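PDB 4XFK: putative branched chain amino acid ABC transporter, periplasmic amino acid-binding protein from Brucella ovis, which probably binds branched-chain and related small amino acids in the periplasm as the soluble receptor of an ABC-type amino-acid transport system. Local coordinates for residues I81-S86 and L111-G116; Q93-V98 and K126-H131; V145-K150 and K181-E186; G153-R158 and T215-N220; E308-V313 and T323-A328. The protein carries 1 engineered substitution. All coordinates share one frame; numbering follows the deposited sequence. Where two conformers were deposited one is given.

In the fold
The five contacts fall into two groups. Interactions 1, 2 and 5 belong to the part built on the parallel sheet with strands 81-84 and 111-114. Interactions 3 and 4 belong to the part built on the mixed sheet. Interaction 1 lies on the opposite side of the chain's centre from interactions 3 and 4. Interactions 1 and 2 come first and alternate along the chain; they touch, their centres about 10 Å apart. Interactions 3 and 4 follow and also alternate, about 8 Å apart between centres. Interaction 5 comes last. There the chain has returned to the first group and touches Leu111, about 16 Å from interaction 1 between centres. This is consistent with the two-lobed periplasmic binding protein fold.

Interaction 1: residues I81-S86 and L111-G116; sequences IIVQGS and LYLNLG. With NA (sodium ion), chain D.
The contact is the strand pair of a right-handed beta-alpha-beta crossover, in which helix 88-104 links parallel strands 81-84 and 111-114. Ile82 sits between Leu111 and Leu113: its N donates to Leu111 O at 2.8 Å, and its O accepts from Leu113 N. A weak bond runs from Gln84 N to Leu113 O, and a firmer one from Leu115 N to Gln84 O. On one face of the sheet Ile81 CG2 lies against Leu113 CG. Val83 CG1 presses on Leu115 CD1 at 3.4 Å, tighter than usual for two carbons. Helix 296-312 packs on this face through Phe306. The other face carries Tyr112 and Gln84. The Tyr112 hydroxyl donates to Gln84 OE1, with the amide and ring planes 42° apart. Gln84 is bent at its second torsion (chi2 -89°), which brings the amide to the hydroxyl, while its NE2 bonds Ser87 O. At the end of strand 111-114, Asn114 OD1 accepts from Gly116 N, an Asx turn, and also from Ala117 N. The two glycine carbonyls then meet at a sodium ion, which Tyr31 OH also binds with two waters. Gly85 O and Gly116 O each stand 2.3 Å from the sodium ion.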
# COMPACT_ATOMS: atom_id res chain seq x y z
N ILE A 81 8.12 -14.14 11.27
CA ILE A 81 7.76 -12.99 10.44
C ILE A 81 6.25 -12.86 10.38
O ILE A 81 5.53 -13.86 10.21
CB ILE A 81 8.30 -13.14 9.00
CG1 ILE A 81 9.81 -13.43 9.03
CG2 ILE A 81 7.98 -11.90 8.16
CD1 ILE A 81 10.45 -13.41 7.69
N ILE A 82 5.77 -11.63 10.56
CA ILE A 82 4.36 -11.28 10.44
C ILE A 82 4.20 -10.38 9.22
O ILE A 82 4.95 -9.41 9.08
CB ILE A 82 3.89 -10.47 11.67
CG1 ILE A 82 4.16 -11.23 12.98
CG2 ILE A 82 2.42 -10.06 11.54
CD1 ILE A 82 3.40 -12.53 13.11
N VAL A 83 3.23 -10.68 8.38
CA VAL A 83 2.92 -9.86 7.21
C VAL A 83 1.47 -9.38 7.27
O VAL A 83 0.56 -10.17 7.58
CB VAL A 83 3.13 -10.67 5.93
CG1 VAL A 83 2.58 -9.94 4.74
CG2 VAL A 83 4.62 -11.00 5.75
N GLN A 84 1.26 -8.10 6.96
CA GLN A 84 -0.07 -7.50 6.99
C GLN A 84 -0.01 -6.20 6.20
O GLN A 84 1.07 -5.62 6.06
CB GLN A 84 -0.52 -7.25 8.43
CG GLN A 84 -1.90 -6.61 8.59
CD GLN A 84 -1.85 -5.08 8.60
OE1 GLN A 84 -0.78 -4.49 8.61
NE2 GLN A 84 -3.03 -4.45 8.58
N GLY A 85 -1.14 -5.74 5.67
CA GLY A 85 -1.16 -4.45 5.00
C GLY A 85 -2.49 -3.75 4.79
O GLY A 85 -2.50 -2.61 4.30
N SER A 86 -3.62 -4.37 5.13
CA SER A 86 -4.90 -3.77 4.70
C SER A 86 -5.43 -2.63 5.56
O SER A 86 -6.33 -1.92 5.12
CB SER A 86 -5.99 -4.84 4.54
OG SER A 86 -6.28 -5.44 5.79
N LEU A 111 9.97 -10.24 12.98
CA LEU A 111 9.90 -9.18 11.99
C LEU A 111 8.47 -8.89 11.57
O LEU A 111 7.68 -9.81 11.40
CB LEU A 111 10.68 -9.57 10.74
CG LEU A 111 12.19 -9.40 10.75
CD1 LEU A 111 12.82 -10.26 9.66
CD2 LEU A 111 12.54 -7.93 10.56
N TYR A 112 8.16 -7.61 11.38
CA TYR A 112 6.88 -7.22 10.80
C TYR A 112 7.16 -6.62 9.42
O TYR A 112 7.74 -5.54 9.29
CB TYR A 112 6.15 -6.24 11.72
CG TYR A 112 4.90 -5.59 11.15
CD1 TYR A 112 4.10 -6.24 10.21
CD2 TYR A 112 4.52 -4.32 11.57
CE1 TYR A 112 2.97 -5.62 9.69
CE2 TYR A 112 3.41 -3.70 11.06
CZ TYR A 112 2.64 -4.35 10.13
OH TYR A 112 1.54 -3.70 9.64
N LEU A 113 6.78 -7.36 8.38
CA LEU A 113 6.83 -6.85 7.01
C LEU A 113 5.49 -6.23 6.68
O LEU A 113 4.49 -6.92 6.47
CB LEU A 113 7.16 -7.96 6.02
CG LEU A 113 8.40 -8.80 6.34
CD1 LEU A 113 8.62 -9.81 5.22
CD2 LEU A 113 9.64 -7.95 6.55
N ASN A 114 5.49 -4.91 6.66
CA ASN A 114 4.30 -4.13 6.39
C ASN A 114 4.20 -3.93 4.89
O ASN A 114 4.97 -3.19 4.29
CB ASN A 114 4.41 -2.82 7.16
CG ASN A 114 3.38 -1.80 6.75
OD1 ASN A 114 2.49 -2.07 5.94
ND2 ASN A 114 3.50 -0.59 7.31
N LEU A 115 3.26 -4.63 4.26
CA LEU A 115 3.16 -4.60 2.82
C LEU A 115 2.16 -3.59 2.29
O LEU A 115 1.91 -3.56 1.08
CB LEU A 115 2.82 -5.99 2.27
CG LEU A 115 3.85 -7.10 2.51
CD1 LEU A 115 3.42 -8.38 1.81
CD2 LEU A 115 5.24 -6.70 2.03
N GLY A 116 1.58 -2.76 3.16
CA GLY A 116 0.63 -1.79 2.65
C GLY A 116 -0.15 -0.93 3.61
O GLY A 116 -1.12 -0.29 3.19
NA NA D . -3.02 -1.32 2.47
O HOH W 1 -5.24 -1.34 2.59
O HOH W 2 -3.08 0.28 0.86

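Interaction 2: residues Q93-V98 and K126-H131; sequences QITEDV and KCHFYH
Thr95 on helix 88-104 meets His128, and this is the tight, buried part of the contact. His128 NE2 donates to Thr95 OG1 at 2.8 Å, with the hydroxyl 17° out of the ring plane. His128 holds its ring between its own backbone N and carbonyl carbon (chi1 62°), which turns the NE2 edge to the helix. One face of that ring is covered by His131 CB, 3.5 Å above the plane and toward the rim. Thr95 OG1 also donates to a water at 2.7 Å, and that water donates to Lys126 O. The hydroxyl therefore joins two points of the loop. Val98 CG1 adds a looser contact to His128 CE1 at 4.3 Å. Toward solvent the fit relaxes. Glu96 and Lys126 cross at about a right angle. Glu96 OE2 lies 3.6 Å from Lys126 CG, beside the lysine's carbon chain, and is not in contact with NZ. The charges have other partners: Lys126 NZ makes a salt bridge to Glu121, and Glu96 OE1 one to Arg99. The 126-131 segment thus lies along helix 88-104 and leads into edge strand 131-133. Tyr112 of strand 111-114 touches both Thr95 and His131, and helix 322-331 packs on Phe129.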
# COMPACT_ATOMS: atom_id res chain seq x y z
N GLN A 93 -1.40 -1.50 15.87
CA GLN A 93 -1.41 -2.50 16.93
C GLN A 93 -0.32 -3.55 16.71
O GLN A 93 0.43 -3.88 17.64
CB GLN A 93 -2.78 -3.18 16.99
CG GLN A 93 -2.95 -4.08 18.19
CD GLN A 93 -2.93 -3.30 19.49
OE1 GLN A 93 -3.53 -2.23 19.60
NE2 GLN A 93 -2.24 -3.84 20.49
N ILE A 94 -0.24 -4.09 15.50
CA ILE A 94 0.75 -5.13 15.21
C ILE A 94 2.16 -4.63 15.47
O ILE A 94 2.96 -5.30 16.13
CB ILE A 94 0.64 -5.65 13.75
CG1 ILE A 94 -0.66 -6.42 13.55
CG2 ILE A 94 1.84 -6.55 13.40
CD1 ILE A 94 -0.85 -6.93 12.13
N THR A 95 2.46 -3.43 14.97
CA THR A 95 3.82 -2.94 15.10
C THR A 95 4.23 -2.76 16.57
O THR A 95 5.37 -3.08 16.94
CB THR A 95 4.07 -1.68 14.26
OG1 THR A 95 5.46 -1.64 13.90
CG2 THR A 95 3.70 -0.38 14.99
N GLU A 96 3.30 -2.30 17.40
CA GLU A 96 3.60 -2.08 18.81
C GLU A 96 3.73 -3.40 19.56
O GLU A 96 4.63 -3.56 20.39
CB GLU A 96 2.55 -1.18 19.46
CG GLU A 96 2.74 0.29 19.16
CD GLU A 96 4.12 0.78 19.55
OE1 GLU A 96 4.51 0.61 20.73
OE2 GLU A 96 4.82 1.33 18.67
N ASP A 97 2.84 -4.34 19.27
CA ASP A 97 2.92 -5.65 19.90
C ASP A 97 4.22 -6.38 19.54
O ASP A 97 4.85 -7.01 20.39
CB ASP A 97 1.71 -6.52 19.55
CG ASP A 97 0.44 -6.02 20.21
OD1 ASP A 97 0.52 -5.18 21.13
OD2 ASP A 97 -0.65 -6.46 19.80
N VAL A 98 4.64 -6.26 18.28
CA VAL A 98 5.91 -6.85 17.85
C VAL A 98 7.10 -6.16 18.53
O VAL A 98 8.01 -6.82 19.04
CB VAL A 98 6.06 -6.85 16.32
CG1 VAL A 98 7.49 -7.18 15.93
CG2 VAL A 98 5.06 -7.83 15.70
N LYS A 126 6.27 5.68 15.40
CA LYS A 126 6.24 4.27 15.75
C LYS A 126 7.31 3.44 15.03
O LYS A 126 7.29 2.22 15.08
CB LYS A 126 4.86 3.66 15.48
CG LYS A 126 3.80 4.06 16.49
CD LYS A 126 2.54 3.21 16.32
CE LYS A 126 1.55 3.48 17.43
NZ LYS A 126 1.19 4.92 17.50
N CYS A 127 8.24 4.11 14.36
CA CYS A 127 9.35 3.45 13.67
C CYS A 127 10.16 2.59 14.64
O CYS A 127 10.47 3.04 15.74
CB CYS A 127 10.24 4.54 13.06
SG CYS A 127 11.81 3.99 12.39
N HIS A 128 10.50 1.37 14.24
CA HIS A 128 11.46 0.56 14.99
C HIS A 128 12.15 -0.41 14.05
O HIS A 128 11.74 -0.58 12.89
CB HIS A 128 10.81 -0.16 16.18
CG HIS A 128 9.74 -1.14 15.79
ND1 HIS A 128 9.98 -2.50 15.67
CD2 HIS A 128 8.43 -0.96 15.51
CE1 HIS A 128 8.85 -3.10 15.33
NE2 HIS A 128 7.90 -2.19 15.23
N PHE A 129 13.22 -1.01 14.54
CA PHE A 129 14.13 -1.76 13.68
C PHE A 129 13.48 -2.98 13.03
O PHE A 129 13.85 -3.36 11.93
CB PHE A 129 15.37 -2.17 14.48
CG PHE A 129 16.40 -2.90 13.66
CD1 PHE A 129 17.25 -2.22 12.81
CD2 PHE A 129 16.51 -4.28 13.76
CE1 PHE A 129 18.20 -2.91 12.06
CE2 PHE A 129 17.45 -4.97 13.02
CZ PHE A 129 18.30 -4.29 12.16
N TYR A 130 12.51 -3.59 13.70
CA TYR A 130 11.94 -4.84 13.21
C TYR A 130 10.64 -4.65 12.42
O TYR A 130 9.98 -5.63 12.07
CB TYR A 130 11.80 -5.87 14.34
CG TYR A 130 13.14 -6.34 14.86
CD1 TYR A 130 13.84 -7.36 14.21
CD2 TYR A 130 13.75 -5.73 15.95
CE1 TYR A 130 15.09 -7.78 14.66
CE2 TYR A 130 14.99 -6.14 16.41
CZ TYR A 130 15.66 -7.16 15.76
OH TYR A 130 16.90 -7.56 16.22
N HIS A 131 10.30 -3.40 12.13
CA HIS A 131 9.27 -3.07 11.16
C HIS A 131 9.92 -2.57 9.87
O HIS A 131 10.87 -1.77 9.90
CB HIS A 131 8.31 -2.01 11.70
CG HIS A 131 7.49 -1.31 10.64
ND1 HIS A 131 7.89 -0.14 10.05
CD2 HIS A 131 6.30 -1.62 10.07
CE1 HIS A 131 7.00 0.24 9.15
NE2 HIS A 131 6.02 -0.64 9.15
O HOH W 3 6.25 0.75 12.97

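Interaction 3: residues V145-K150 and K181-E186; sequences VAQGMK and KEIGYE
Helix 138-152 passes the C-terminal part of helix 167-184, where the backbones come closest at Gln147 and Ile183, whose CA atoms lie 6.6 Å apart. Helix 167-184 has a wider pi-type turn at 181-184. Gly184 has a positive phi (111°), and its backbone conformation calls for glycine. Ile183 is the main apolar side chain here. Its CD1 lies on Ala146 CB at 3.8 Å, and its CG2 meets Lys150 CD at 3.9 Å. Its CG1 is 4.1 Å from Gln147 OE1, while Gln147 NE2 bonds Asp151. Ala146 CB also lies 4.2 Å from Tyr185 CE2, a looser contact. Tyr185 OH is hydrogen-bonded to Val176 O, and the Tyr185 ring meets Phe217 of strand 215-218. Leu155, in the loop after helix 138-152, packs on both Ile183 and Tyr185. Lys150 reaches across the surface with its chain fully extended, CG anti to the backbone N (chi1 -180°). That reach brings NZ to Ile183 O, to which it donates at 2.9 Å. The C=O...N angle is 117°, and the amine stands above the carbonyl plane, away from a lone pair. Glu182 O lies 3.3 Å from Lys150 NZ, while the Glu182 carboxylate is not in contact with it. The contact thus has two layers. Alanine and isoleucine pack on the buried side, and a lysine spans the exposed side. A positive amine beside carbonyls near a helix C-terminal end would probably be favoured by the partial negative charge there.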
# COMPACT_ATOMS: atom_id res chain seq x y z
N VAL A 145 0.70 12.31 -6.48
CA VAL A 145 -0.51 12.46 -7.27
C VAL A 145 -0.73 13.93 -7.65
O VAL A 145 -1.05 14.25 -8.80
CB VAL A 145 -1.78 11.83 -6.61
CG1 VAL A 145 -2.36 12.71 -5.50
CG2 VAL A 145 -2.83 11.53 -7.67
N ALA A 146 -0.50 14.83 -6.70
CA ALA A 146 -0.71 16.25 -6.96
C ALA A 146 0.37 16.81 -7.91
O ALA A 146 0.06 17.53 -8.86
CB ALA A 146 -0.72 17.03 -5.65
N GLN A 147 1.63 16.47 -7.65
CA GLN A 147 2.71 16.95 -8.51
C GLN A 147 2.58 16.43 -9.94
O GLN A 147 2.84 17.16 -10.89
CB GLN A 147 4.07 16.59 -7.93
CG GLN A 147 5.23 17.21 -8.69
CD GLN A 147 5.25 18.71 -8.58
OE1 GLN A 147 5.10 19.27 -7.49
NE2 GLN A 147 5.43 19.39 -9.71
N GLY A 148 2.18 15.17 -10.09
CA GLY A 148 1.97 14.59 -11.40
C GLY A 148 0.89 15.33 -12.18
O GLY A 148 1.06 15.67 -13.35
N MET A 149 -0.23 15.60 -11.51
CA MET A 149 -1.29 16.40 -12.13
C MET A 149 -0.79 17.80 -12.52
O MET A 149 -1.09 18.29 -13.62
CB MET A 149 -2.49 16.51 -11.19
CG MET A 149 -3.16 15.17 -10.98
SD MET A 149 -4.50 15.23 -9.78
CE MET A 149 -5.73 16.16 -10.71
N LYS A 150 -0.01 18.42 -11.64
CA LYS A 150 0.59 19.73 -11.93
C LYS A 150 1.50 19.67 -13.16
O LYS A 150 1.41 20.53 -14.04
CB LYS A 150 1.36 20.24 -10.72
CG LYS A 150 2.00 21.60 -10.93
CD LYS A 150 2.67 22.06 -9.65
CE LYS A 150 3.30 23.44 -9.79
NZ LYS A 150 3.69 23.97 -8.45
N LYS A 181 0.22 25.01 -0.55
CA LYS A 181 0.93 26.25 -0.87
C LYS A 181 1.96 26.06 -1.98
O LYS A 181 2.00 26.83 -2.94
CB LYS A 181 1.59 26.83 0.38
N GLU A 182 2.80 25.04 -1.83
CA GLU A 182 3.86 24.78 -2.79
C GLU A 182 3.35 24.23 -4.13
O GLU A 182 3.74 24.71 -5.20
CB GLU A 182 4.89 23.81 -2.21
CG GLU A 182 5.93 23.35 -3.21
CD GLU A 182 6.96 22.42 -2.60
OE1 GLU A 182 6.94 22.25 -1.36
OE2 GLU A 182 7.77 21.85 -3.36
N ILE A 183 2.48 23.23 -4.07
CA ILE A 183 2.02 22.63 -5.31
C ILE A 183 1.03 23.54 -6.03
O ILE A 183 1.08 23.68 -7.25
CB ILE A 183 1.48 21.21 -5.08
CG1 ILE A 183 2.58 20.36 -4.42
CG2 ILE A 183 1.07 20.59 -6.40
CD1 ILE A 183 2.26 18.88 -4.29
N GLY A 184 0.14 24.18 -5.29
CA GLY A 184 -0.69 25.21 -5.89
C GLY A 184 -2.16 24.93 -6.04
O GLY A 184 -2.73 25.05 -7.13
N TYR A 185 -2.79 24.58 -4.94
CA TYR A 185 -4.24 24.51 -4.90
C TYR A 185 -4.68 25.08 -3.57
O TYR A 185 -3.90 25.12 -2.61
CB TYR A 185 -4.73 23.07 -5.09
CG TYR A 185 -4.03 22.07 -4.20
CD1 TYR A 185 -4.48 21.83 -2.91
CD2 TYR A 185 -2.92 21.35 -4.65
CE1 TYR A 185 -3.84 20.93 -2.08
CE2 TYR A 185 -2.28 20.44 -3.83
CZ TYR A 185 -2.75 20.24 -2.55
OH TYR A 185 -2.11 19.34 -1.72
N GLU A 186 -5.92 25.55 -3.51
CA GLU A 186 -6.51 25.93 -2.25
C GLU A 186 -7.44 24.81 -1.81
O GLU A 186 -8.27 24.35 -2.59
CB GLU A 186 -7.30 27.23 -2.40
CG GLU A 186 -7.96 27.70 -1.12
CD GLU A 186 -8.87 28.90 -1.31
OE1 GLU A 186 -8.67 29.66 -2.28
OE2 GLU A 186 -9.78 29.07 -0.48

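Interaction 4: residues G153-R158 and T215-N220; sequences GILGER and TVFTGN
The Phe217 ring has Thr215 CG2 over the centre of one face, 4.0 Å above the plane. Leu155 CD1 approaches the ring obliquely, 4.1 Å from Phe217 CZ. The Leu155 and Phe217 side chains cross at about a right angle. With CG anti to the backbone N (chi1 -176°) and chi2 at 70°, Leu155 brings CD1 to Phe217 and also to Thr215 OG1. Direct polar contact is slight: Thr215 N donates weakly to Arg158 O at 3.4 Å. Two waters do most of the joining. One donates to Ile154 O and to Thr215 OG1 and accepts from Gly156 N at 2.9 Å. The second donates to Gly156 O and to Arg158 O and accepts from Thr215 OG1, also at 2.9 Å. The threonine hydroxyl thus ties the 153-158 loop to the strand by way of solvent. Arg158 NE and NH2 bond the carbonyls of Asn212 and Ala211. At the far end of the strand segment Thr218 OG1 accepts from Asn220 N in an ST turn. The whole is the start of parallel pairing between neighbouring strands 158-164 and 215-218, in the mixed beta-sheet of the second lobe of the alpha/beta periplasmic binding protein fold.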
# COMPACT_ATOMS: atom_id res chain seq x y z
N GLY A 153 -0.53 19.52 -16.23
CA GLY A 153 -1.36 20.69 -16.46
C GLY A 153 -2.85 20.45 -16.20
O GLY A 153 -3.69 21.18 -16.72
N ILE A 154 -3.15 19.44 -15.39
CA ILE A 154 -4.55 19.09 -15.10
C ILE A 154 -4.93 19.27 -13.64
O ILE A 154 -5.95 18.73 -13.18
CB ILE A 154 -4.88 17.65 -15.55
CG1 ILE A 154 -4.02 16.62 -14.79
CG2 ILE A 154 -4.69 17.52 -17.06
CD1 ILE A 154 -4.47 15.18 -15.01
N LEU A 155 -4.12 20.02 -12.90
CA LEU A 155 -4.44 20.38 -11.52
C LEU A 155 -4.99 21.82 -11.45
O LEU A 155 -4.24 22.79 -11.61
CB LEU A 155 -3.19 20.27 -10.65
CG LEU A 155 -3.37 20.52 -9.16
CD1 LEU A 155 -4.16 19.40 -8.50
CD2 LEU A 155 -2.01 20.69 -8.48
N GLY A 156 -6.28 21.95 -11.20
CA GLY A 156 -6.89 23.27 -11.04
C GLY A 156 -6.54 23.91 -9.71
O GLY A 156 -5.91 23.29 -8.86
N GLU A 157 -6.97 25.15 -9.52
CA GLU A 157 -6.59 25.91 -8.33
C GLU A 157 -7.41 25.59 -7.10
O GLU A 157 -7.03 25.96 -5.99
CB GLU A 157 -6.69 27.42 -8.59
CG GLU A 157 -5.85 27.92 -9.74
CD GLU A 157 -6.61 27.93 -11.05
OE1 GLU A 157 -7.62 27.20 -11.16
OE2 GLU A 157 -6.21 28.68 -11.97
N ARG A 158 -8.55 24.91 -7.28
CA ARG A 158 -9.46 24.67 -6.17
C ARG A 158 -9.62 23.19 -5.89
O ARG A 158 -9.86 22.40 -6.81
CB ARG A 158 -10.82 25.31 -6.44
CG ARG A 158 -10.79 26.84 -6.42
CD ARG A 158 -12.12 27.44 -6.84
NE ARG A 158 -13.20 27.21 -5.88
CZ ARG A 158 -13.44 27.97 -4.82
NH1 ARG A 158 -12.66 29.01 -4.55
NH2 ARG A 158 -14.45 27.68 -4.01
N THR A 215 -10.54 19.42 -8.23
CA THR A 215 -9.94 18.17 -7.79
C THR A 215 -10.49 17.80 -6.43
O THR A 215 -10.64 18.67 -5.56
CB THR A 215 -8.42 18.31 -7.67
OG1 THR A 215 -7.90 18.82 -8.90
CG2 THR A 215 -7.76 16.97 -7.36
N VAL A 216 -10.79 16.52 -6.24
CA VAL A 216 -11.17 15.99 -4.93
C VAL A 216 -10.10 15.00 -4.49
O VAL A 216 -9.99 13.91 -5.06
CB VAL A 216 -12.54 15.29 -4.97
CG1 VAL A 216 -12.89 14.76 -3.58
CG2 VAL A 216 -13.61 16.25 -5.49
N PHE A 217 -9.29 15.37 -3.50
CA PHE A 217 -8.28 14.46 -2.98
C PHE A 217 -8.91 13.51 -1.98
O PHE A 217 -9.60 13.94 -1.06
CB PHE A 217 -7.17 15.23 -2.27
CG PHE A 217 -6.29 16.03 -3.20
CD1 PHE A 217 -5.34 15.41 -3.99
CD2 PHE A 217 -6.40 17.42 -3.25
CE1 PHE A 217 -4.52 16.14 -4.83
CE2 PHE A 217 -5.58 18.15 -4.09
CZ PHE A 217 -4.64 17.52 -4.88
N THR A 218 -8.65 12.21 -2.14
CA THR A 218 -9.17 11.25 -1.17
C THR A 218 -8.31 10.00 -1.09
O THR A 218 -7.89 9.45 -2.12
CB THR A 218 -10.65 10.85 -1.47
OG1 THR A 218 -11.08 9.92 -0.47
CG2 THR A 218 -10.82 10.23 -2.85
N GLY A 219 -8.07 9.56 0.14
CA GLY A 219 -7.44 8.28 0.41
C GLY A 219 -8.44 7.16 0.67
O GLY A 219 -8.06 6.11 1.17
N ASN A 220 -9.71 7.38 0.35
CA ASN A 220 -10.73 6.37 0.62
C ASN A 220 -10.50 5.08 -0.16
O ASN A 220 -9.85 5.08 -1.21
CB ASN A 220 -12.13 6.92 0.32
CG ASN A 220 -12.59 7.95 1.33
OD1 ASN A 220 -11.82 8.42 2.16
ND2 ASN A 220 -13.88 8.28 1.28
O HOH W 4 -7.88 19.51 -11.35
O HOH W 5 -7.28 21.29 -7.60

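Interaction 5: residues E308-V313 and T323-A328; sequences EALKNV and TDIALA
Two helices of the periplasmic binding protein fold, 296-312 and 322-331, pack here with their short segments crossing at 120° and their axes 8.4 Å apart. Small side chains allow the closest approach. Ala309 and Ala328 face each other, with CA atoms 4.7 Å apart. Ala309 CB lies 3.8 Å from Ala328 CB. Each methyl also rests on the other helix's backbone: Ala328 CB lies 3.4 Å from Ala309 O, and Ala309 CB reaches the carbonyl of Ala328. Larger groups fill in beside this alanine pair. Val313 lies further along the 308-313 segment. Its CG2 methyl, anti to its own carbonyl carbon, fits between Ala328 CB at 4.0 Å and Ile325 CG1 at 4.1 Å. Ile325 in turn projects between Leu310 and Val313. Its CG1 and CD1 meet Leu310 CD2; the Leu310 side chain starts away from helix 322-331 but swings back to it. Ile325 and its neighbour Ala326 also touch Leu111, so the helix lies on strand 111-114 as well. No direct hydrogen bond crosses the contact. Beside the apolar pairs, one water links the two segments: it accepts from Asn312 ND2 at 2.9 Å and donates to Ala328 O at 2.8 Å.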
# COMPACT_ATOMS: atom_id res chain seq x y z
N GLU A 308 15.30 -11.07 -2.10
CA GLU A 308 16.67 -10.71 -2.39
C GLU A 308 17.50 -10.68 -1.10
O GLU A 308 18.62 -11.18 -1.06
CB GLU A 308 16.73 -9.37 -3.12
CG GLU A 308 18.13 -8.78 -3.26
CD GLU A 308 19.01 -9.54 -4.23
OE1 GLU A 308 18.51 -10.42 -4.97
OE2 GLU A 308 20.23 -9.25 -4.24
N ALA A 309 16.93 -10.11 -0.04
CA ALA A 309 17.56 -10.12 1.28
C ALA A 309 17.88 -11.55 1.73
O ALA A 309 18.98 -11.83 2.22
CB ALA A 309 16.68 -9.44 2.30
N LEU A 310 16.93 -12.46 1.56
CA LEU A 310 17.13 -13.84 1.98
C LEU A 310 18.31 -14.47 1.26
O LEU A 310 19.06 -15.25 1.85
CB LEU A 310 15.86 -14.67 1.75
CG LEU A 310 14.66 -14.39 2.66
CD1 LEU A 310 13.50 -15.34 2.32
CD2 LEU A 310 15.04 -14.49 4.14
N LYS A 311 18.48 -14.13 -0.02
CA LYS A 311 19.61 -14.66 -0.79
C LYS A 311 20.94 -14.18 -0.24
O LYS A 311 21.97 -14.82 -0.46
CB LYS A 311 19.50 -14.23 -2.26
CG LYS A 311 18.32 -14.79 -3.01
CD LYS A 311 18.30 -14.31 -4.45
CE LYS A 311 17.05 -14.78 -5.16
NZ LYS A 311 17.03 -14.32 -6.57
N ASN A 312 20.93 -13.05 0.46
CA ASN A 312 22.17 -12.41 0.91
C ASN A 312 22.52 -12.71 2.35
O ASN A 312 23.58 -12.30 2.84
CB ASN A 312 22.10 -10.90 0.68
CG ASN A 312 21.95 -10.55 -0.78
OD1 ASN A 312 22.34 -11.32 -1.66
ND2 ASN A 312 21.38 -9.38 -1.06
N VAL A 313 21.65 -13.43 3.04
CA VAL A 313 21.93 -13.85 4.41
C VAL A 313 23.07 -14.85 4.37
O VAL A 313 23.07 -15.77 3.56
CB VAL A 313 20.68 -14.45 5.08
CG1 VAL A 313 21.03 -15.12 6.40
CG2 VAL A 313 19.63 -13.36 5.29
N THR A 323 17.58 -10.81 12.97
CA THR A 323 18.40 -9.61 12.91
C THR A 323 19.23 -9.62 11.64
O THR A 323 19.34 -8.60 10.95
CB THR A 323 19.29 -9.45 14.15
OG1 THR A 323 18.45 -9.47 15.31
CG2 THR A 323 20.06 -8.13 14.09
N ASP A 324 19.80 -10.77 11.30
CA ASP A 324 20.54 -10.90 10.06
C ASP A 324 19.64 -10.68 8.85
O ASP A 324 20.05 -10.04 7.88
CB ASP A 324 21.24 -12.27 9.96
CG ASP A 324 22.36 -12.43 10.98
OD1 ASP A 324 22.89 -11.40 11.44
OD2 ASP A 324 22.70 -13.58 11.30
N ILE A 325 18.41 -11.17 8.91
CA ILE A 325 17.46 -10.93 7.82
C ILE A 325 17.16 -9.43 7.71
O ILE A 325 17.19 -8.87 6.61
CB ILE A 325 16.16 -11.74 7.99
CG1 ILE A 325 16.45 -13.24 7.83
CG2 ILE A 325 15.10 -11.29 6.97
CD1 ILE A 325 15.30 -14.15 8.22
N ALA A 326 16.93 -8.78 8.84
CA ALA A 326 16.65 -7.35 8.85
C ALA A 326 17.78 -6.53 8.23
O ALA A 326 17.55 -5.64 7.41
CB ALA A 326 16.38 -6.87 10.28
N LEU A 327 19.02 -6.84 8.62
CA LEU A 327 20.17 -6.15 8.05
C LEU A 327 20.26 -6.41 6.55
O LEU A 327 20.58 -5.52 5.77
CB LEU A 327 21.46 -6.56 8.75
CG LEU A 327 21.54 -6.16 10.22
CD1 LEU A 327 22.71 -6.87 10.91
CD2 LEU A 327 21.68 -4.65 10.37
N ALA A 328 19.98 -7.64 6.13
CA ALA A 328 20.01 -7.95 4.71
C ALA A 328 18.94 -7.16 3.94
O ALA A 328 19.18 -6.73 2.81
CB ALA A 328 19.84 -9.45 4.47
O HOH W 6 21.31 -7.70 1.36